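PDB 2IVF: ethylbenzene dehydrogenase alpha-subunit from Aromatoleum aromaticum, which is the large molybdenum-containing subunit of a dehydrogenase, a molybdopterin oxidoreductase that holds two pterin guanine dinucleotides, a molybdenum atom and an iron-sulfur cluster. Local coordinates for residues A[200-212]-A[713-727]. Residues are numbered along the deposited sequence; the frame is centred on the assembly and turned at random.
Sequences WGAGFRMTYLMDG and HNGRKRRYDELYKKF
Asp211 and Arg718 meet at the C-terminal end of helix 197-210, which closes in a Schellman motif. This buried contact joins that helix, within the molybdopterin oxidoreductase family region, to strand 717-719 and helix 723-727, some 500 residues on. Asp211, with positive phi, is the C-prime residue. Gly212 N returns to Thr207 O, and Asp211 N to Tyr208 O. Arg718 NH1 donates to two carbonyls at the helix end, Leu209 O at 2.9 Å and Tyr208 O at 3.0 Å. Both oxygens lie in the guanidinium plane. Tyr208 O is met in its carbonyl plane, whereas Leu209 O is met from above its own. A water links Tyr208 O to Arg718 NH2, and Asp211 CB lies over the centre of one guanidinium face. The Asp211 carboxylate turns to His713, with CG anti to the backbone N (chi1 -172°). OD2 accepts twice: His713 N comes at 2.6 Å nearly along the C-O axis, while ND1, also at 2.6 Å, takes the syn lone pair.

Further back along the helix, Phe727 is a knob among Ala202, Arg205, Met206 and Leu209. Its CE1 touches Ala202 O at 3.3 Å, edge-on. The extended Arg205 chain passes the ring and reaches the end of helix 723-727. There NE bonds Phe727 O at 2.8 Å and NH2 bonds Lys726 O at 2.9 Å. Leu209 splits its methyls: CD1 meets Phe727 CB, and CD2 meets Lys726 CE.

In the second shell, strand 717-719 pairs with strand 709-711, consistent with this pairing positioning Arg718. Met494 O takes Arg205 NH1, and Asp590 OD1 accepts from His713 NE2.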
loop_
_atom_site.group_PDB
_atom_site.type_symbol
_atom_site.label_atom_id
_atom_site.label_comp_id
_atom_site.label_asym_id
_atom_site.label_seq_id
_atom_site.Cartn_x
_atom_site.Cartn_y
_atom_site.Cartn_z
ATOM N N TRP A 200 -16.726 5.833 14.190
ATOM C CA TRP A 200 -17.616 6.510 13.220
ATOM C C TRP A 200 -19.023 6.673 13.830
ATOM O O TRP A 200 -19.610 7.792 13.862
ATOM C CB TRP A 200 -17.669 5.764 11.861
ATOM C CG TRP A 200 -18.352 6.633 10.861
ATOM C CD1 TRP A 200 -17.773 7.533 10.019
ATOM C CD2 TRP A 200 -19.763 6.805 10.717
ATOM N NE1 TRP A 200 -18.734 8.195 9.300
ATOM C CE2 TRP A 200 -19.962 7.766 9.709
ATOM C CE3 TRP A 200 -20.869 6.161 11.265
ATOM C CZ2 TRP A 200 -21.226 8.151 9.277
ATOM C CZ3 TRP A 200 -22.169 6.601 10.861
ATOM C CH2 TRP A 200 -22.304 7.569 9.867
ATOM N N GLY A 201 -19.561 5.559 14.312
ATOM C CA GLY A 201 -20.777 5.584 15.114
ATOM C C GLY A 201 -20.773 6.628 16.199
ATOM O O GLY A 201 -21.704 7.407 16.316
ATOM N N ALA A 202 -19.715 6.668 17.001
ATOM C CA ALA A 202 -19.612 7.681 18.072
ATOM C C ALA A 202 -19.745 9.119 17.541
ATOM O O ALA A 202 -20.559 9.903 18.029
ATOM C CB ALA A 202 -18.290 7.507 18.781
ATOM N N GLY A 203 -18.962 9.447 16.515
ATOM C CA GLY A 203 -18.905 10.814 15.979
ATOM C C GLY A 203 -20.242 11.205 15.382
ATOM O O GLY A 203 -20.748 12.305 15.600
ATOM N N PHE A 204 -20.833 10.275 14.646
ATOM C CA PHE A 204 -22.152 10.513 14.060
ATOM C C PHE A 204 -23.241 10.657 15.120
ATOM O O PHE A 204 -24.096 11.557 15.057
ATOM C CB PHE A 204 -22.475 9.383 13.096
ATOM C CG PHE A 204 -23.874 9.413 12.569
ATOM C CD1 PHE A 204 -24.397 10.562 11.984
ATOM C CD2 PHE A 204 -24.667 8.282 12.644
ATOM C CE1 PHE A 204 -25.689 10.593 11.494
ATOM C CE2 PHE A 204 -25.990 8.310 12.156
ATOM C CZ PHE A 204 -26.495 9.479 11.600
ATOM N N ARG A 205 -23.187 9.779 16.121
ATOM C CA ARG A 205 -24.154 9.788 17.192
ATOM C C ARG A 205 -24.057 11.125 17.937
ATOM O O ARG A 205 -25.055 11.752 18.297
ATOM C CB ARG A 205 -23.873 8.602 18.110
ATOM C CG ARG A 205 -24.883 8.390 19.215
ATOM C CD ARG A 205 -24.559 7.086 19.958
ATOM N NE ARG A 205 -25.567 6.874 20.967
ATOM C CZ ARG A 205 -26.773 6.374 20.731
ATOM N NH1 ARG A 205 -27.125 6.013 19.519
ATOM N NH2 ARG A 205 -27.622 6.257 21.710
ATOM N N MET A 206 -22.828 11.541 18.216
ATOM C CA MET A 206 -22.591 12.828 18.869
ATOM C C MET A 206 -23.186 13.989 18.085
ATOM O O MET A 206 -23.918 14.803 18.623
ATOM C CB MET A 206 -21.086 13.016 19.046
ATOM C CG MET A 206 -20.657 14.322 19.699
ATOM S SD MET A 206 -18.958 14.699 19.220
ATOM C CE MET A 206 -18.845 13.991 17.591
ATOM N N THR A 207 -22.881 14.045 16.798
ATOM C CA THR A 207 -23.334 15.143 15.970
ATOM C C THR A 207 -24.843 15.123 15.870
ATOM O O THR A 207 -25.516 16.126 16.077
ATOM C CB THR A 207 -22.657 15.091 14.583
ATOM O OG1 THR A 207 -21.233 14.949 14.772
ATOM C CG2 THR A 207 -22.998 16.380 13.789
ATOM N N TYR A 208 -25.392 13.942 15.640
ATOM C CA TYR A 208 -26.853 13.777 15.636
ATOM C C TYR A 208 -27.529 14.200 16.955
ATOM O O TYR A 208 -28.569 14.910 16.985
ATOM C CB TYR A 208 -27.136 12.318 15.318
ATOM C CG TYR A 208 -28.560 11.921 15.394
ATOM C CD1 TYR A 208 -29.560 12.680 14.783
ATOM C CD2 TYR A 208 -28.929 10.743 16.048
ATOM C CE1 TYR A 208 -30.879 12.275 14.839
ATOM C CE2 TYR A 208 -30.241 10.347 16.116
ATOM C CZ TYR A 208 -31.211 11.110 15.506
ATOM O OH TYR A 208 -32.523 10.707 15.576
ATOM N N LEU A 209 -26.967 13.771 18.076
ATOM C CA LEU A 209 -27.544 14.196 19.337
ATOM C C LEU A 209 -27.490 15.723 19.494
ATOM O O LEU A 209 -28.390 16.313 20.080
ATOM C CB LEU A 209 -26.856 13.505 20.497
ATOM C CG LEU A 209 -27.204 12.026 20.688
ATOM C CD1 LEU A 209 -26.415 11.456 21.861
ATOM C CD2 LEU A 209 -28.675 11.881 20.960
ATOM N N MET A 210 -26.438 16.349 18.968
ATOM C CA MET A 210 -26.243 17.802 19.127
ATOM C C MET A 210 -26.878 18.599 17.997
ATOM O O MET A 210 -26.943 19.859 18.047
ATOM C CB MET A 210 -24.751 18.124 19.194
ATOM C CG MET A 210 -24.097 17.563 20.411
ATOM S SD MET A 210 -22.461 18.277 20.700
ATOM C CE MET A 210 -21.566 17.838 19.298
ATOM N N ASP A 211 -27.382 17.862 17.006
ATOM C CA ASP A 211 -27.834 18.411 15.723
ATOM C C ASP A 211 -26.748 19.275 15.074
ATOM O O ASP A 211 -27.012 20.374 14.584
ATOM C CB ASP A 211 -29.146 19.188 15.890
ATOM C CG ASP A 211 -29.739 19.597 14.555
ATOM O OD1 ASP A 211 -29.629 18.797 13.614
ATOM O OD2 ASP A 211 -30.239 20.733 14.437
ATOM N N GLY A 212 -25.517 18.785 15.137
ATOM C CA GLY A 212 -24.395 19.434 14.454
ATOM C C GLY A 212 -24.440 19.115 12.980
ATOM O O GLY A 212 -25.349 18.423 12.517
ATOM N N HIS A 713 -30.983 23.232 14.683
ATOM C CA HIS A 713 -31.073 24.082 13.494
ATOM C C HIS A 713 -32.506 24.493 13.128
ATOM O O HIS A 713 -32.684 25.479 12.433
ATOM C CB HIS A 713 -30.329 23.525 12.285
ATOM C CG HIS A 713 -31.037 22.423 11.563
ATOM N ND1 HIS A 713 -31.192 21.159 12.094
ATOM C CD2 HIS A 713 -31.556 22.373 10.314
ATOM C CE1 HIS A 713 -31.803 20.385 11.210
ATOM N NE2 HIS A 713 -32.027 21.095 10.119
ATOM N N ASN A 714 -33.507 23.763 13.606
ATOM C CA ASN A 714 -34.900 24.156 13.380
ATOM C C ASN A 714 -35.451 24.988 14.496
ATOM O O ASN A 714 -36.612 25.372 14.452
ATOM C CB ASN A 714 -35.763 22.923 13.161
ATOM C CG ASN A 714 -35.428 22.229 11.873
ATOM O OD1 ASN A 714 -35.190 21.019 11.848
ATOM N ND2 ASN A 714 -35.366 23.003 10.785
ATOM N N GLY A 715 -34.617 25.285 15.492
ATOM C CA GLY A 715 -34.995 26.153 16.602
ATOM C C GLY A 715 -35.729 25.459 17.736
ATOM O O GLY A 715 -36.318 26.124 18.580
ATOM N N ARG A 716 -35.713 24.131 17.740
ATOM C CA ARG A 716 -36.196 23.351 18.864
ATOM C C ARG A 716 -35.104 23.248 19.932
ATOM O O ARG A 716 -33.915 23.209 19.625
ATOM C CB ARG A 716 -36.611 21.952 18.404
ATOM C CG ARG A 716 -37.767 21.947 17.408
ATOM C CD ARG A 716 -37.894 20.600 16.663
ATOM N NE ARG A 716 -38.516 19.541 17.477
ATOM C CZ ARG A 716 -37.976 18.343 17.756
ATOM N NH1 ARG A 716 -36.776 17.992 17.307
ATOM N NH2 ARG A 716 -38.658 17.476 18.500
ATOM N N LYS A 717 -35.522 23.179 21.186
ATOM C CA LYS A 717 -34.601 23.198 22.313
ATOM C C LYS A 717 -34.149 21.793 22.684
ATOM O O LYS A 717 -34.962 20.884 22.759
ATOM C CB LYS A 717 -35.276 23.841 23.528
ATOM C CG LYS A 717 -35.152 25.382 23.604
ATOM C CD LYS A 717 -35.655 26.068 22.347
ATOM C CE LYS A 717 -35.842 27.571 22.551
ATOM N NZ LYS A 717 -36.227 28.242 21.261
ATOM N N ARG A 718 -32.850 21.634 22.930
ATOM C CA ARG A 718 -32.283 20.383 23.428
ATOM C C ARG A 718 -31.497 20.649 24.699
ATOM O O ARG A 718 -30.825 21.679 24.819
ATOM C CB ARG A 718 -31.360 19.767 22.392
ATOM C CG ARG A 718 -32.074 19.288 21.155
ATOM C CD ARG A 718 -31.142 18.736 20.154
ATOM N NE ARG A 718 -31.866 18.545 18.904
ATOM C CZ ARG A 718 -31.596 17.615 18.006
ATOM N NH1 ARG A 718 -30.580 16.758 18.170
ATOM N NH2 ARG A 718 -32.340 17.557 16.911
ATOM N N ARG A 719 -31.575 19.725 25.648
ATOM C CA ARG A 719 -30.900 19.909 26.912
ATOM C C ARG A 719 -29.447 19.462 26.845
ATOM O O ARG A 719 -29.127 18.396 26.305
ATOM C CB ARG A 719 -31.626 19.173 28.028
ATOM C CG ARG A 719 -33.028 19.643 28.281
ATOM C CD ARG A 719 -33.626 18.933 29.487
ATOM N NE ARG A 719 -32.879 19.204 30.717
ATOM C CZ ARG A 719 -33.203 20.126 31.623
ATOM N NH1 ARG A 719 -34.286 20.902 31.485
ATOM N NH2 ARG A 719 -32.434 20.281 32.695
ATOM N N TYR A 720 -28.559 20.298 27.378
ATOM C CA TYR A 720 -27.152 19.926 27.487
ATOM C C TYR A 720 -26.979 18.720 28.411
ATOM O O TYR A 720 -26.115 17.865 28.171
ATOM C CB TYR A 720 -26.313 21.034 28.092
ATOM C CG TYR A 720 -26.120 22.246 27.237
ATOM C CD1 TYR A 720 -25.257 22.216 26.164
ATOM C CD2 TYR A 720 -26.753 23.434 27.544
ATOM C CE1 TYR A 720 -25.060 23.324 25.370
ATOM C CE2 TYR A 720 -26.546 24.574 26.771
ATOM C CZ TYR A 720 -25.706 24.509 25.683
ATOM O OH TYR A 720 -25.491 25.620 24.899
ATOM N N ASP A 721 -27.774 18.679 29.481
ATOM C CA ASP A 721 -27.566 17.679 30.517
ATOM C C ASP A 721 -28.024 16.279 30.145
ATOM O O ASP A 721 -27.820 15.350 30.929
ATOM C CB ASP A 721 -28.190 18.097 31.851
ATOM C CG ASP A 721 -29.706 18.108 31.833
ATOM O OD1 ASP A 721 -30.320 17.738 30.802
ATOM O OD2 ASP A 721 -30.275 18.519 32.870
ATOM N N GLU A 722 -28.657 16.112 28.991
ATOM C CA GLU A 722 -29.079 14.776 28.596
ATOM C C GLU A 722 -28.244 14.201 27.472
ATOM O O GLU A 722 -28.419 13.047 27.103
ATOM C CB GLU A 722 -30.574 14.730 28.297
ATOM C CG GLU A 722 -31.036 15.442 27.072
ATOM C CD GLU A 722 -32.540 15.798 27.124
ATOM O OE1 GLU A 722 -33.226 15.424 28.096
ATOM O OE2 GLU A 722 -32.995 16.470 26.166
ATOM N N LEU A 723 -27.285 14.975 26.976
ATOM C CA LEU A 723 -26.460 14.522 25.879
ATOM C C LEU A 723 -25.702 13.241 26.220
ATOM O O LEU A 723 -25.640 12.329 25.382
ATOM C CB LEU A 723 -25.445 15.586 25.423
ATOM C CG LEU A 723 -26.094 16.781 24.735
ATOM C CD1 LEU A 723 -25.069 17.930 24.574
ATOM C CD2 LEU A 723 -26.692 16.358 23.403
ATOM N N TYR A 724 -25.115 13.207 27.416
ATOM C CA TYR A 724 -24.275 12.096 27.817
ATOM C C TYR A 724 -25.086 10.854 28.044
ATOM O O TYR A 724 -24.683 9.765 27.584
ATOM C CB TYR A 724 -23.462 12.439 29.061
ATOM C CG TYR A 724 -22.667 11.275 29.615
ATOM C CD1 TYR A 724 -21.453 10.884 29.049
ATOM C CD2 TYR A 724 -23.104 10.600 30.736
ATOM C CE1 TYR A 724 -20.727 9.850 29.585
ATOM C CE2 TYR A 724 -22.374 9.544 31.260
ATOM C CZ TYR A 724 -21.197 9.184 30.678
ATOM O OH TYR A 724 -20.516 8.137 31.234
ATOM N N LYS A 725 -26.219 10.992 28.732
ATOM C CA LYS A 725 -27.085 9.828 28.961
ATOM C C LYS A 725 -27.596 9.265 27.628
ATOM O O LYS A 725 -27.598 8.051 27.431
ATOM C CB LYS A 725 -28.210 10.098 29.994
ATOM C CG LYS A 725 -29.568 10.603 29.486
ATOM C CD LYS A 725 -30.532 10.815 30.681
ATOM C CE LYS A 725 -31.791 11.720 30.318
ATOM N NZ LYS A 725 -32.785 12.005 31.459
ATOM N N LYS A 726 -27.962 10.145 26.692
ATOM C CA LYS A 726 -28.448 9.703 25.403
ATOM C C LYS A 726 -27.353 9.006 24.631
ATOM O O LYS A 726 -27.566 7.916 24.137
ATOM C CB LYS A 726 -29.044 10.871 24.623
ATOM C CG LYS A 726 -30.440 11.194 25.127
ATOM C CD LYS A 726 -30.894 12.554 24.763
ATOM C CE LYS A 726 -31.203 12.702 23.302
ATOM N NZ LYS A 726 -32.194 11.715 22.811
ATOM N N PHE A 727 -26.175 9.613 24.564
ATOM C CA PHE A 727 -25.057 9.034 23.856
ATOM C C PHE A 727 -24.751 7.632 24.351
ATOM O O PHE A 727 -24.510 6.745 23.560
ATOM C CB PHE A 727 -23.815 9.904 23.994
ATOM C CG PHE A 727 -22.695 9.436 23.194
ATOM C CD1 PHE A 727 -22.627 9.742 21.837
ATOM C CD2 PHE A 727 -21.714 8.639 23.751
ATOM C CE1 PHE A 727 -21.600 9.265 21.066
ATOM C CE2 PHE A 727 -20.670 8.169 22.984
ATOM C CZ PHE A 727 -20.625 8.473 21.625
HETATM O O HOH W 1 -30.576 15.757 15.342
#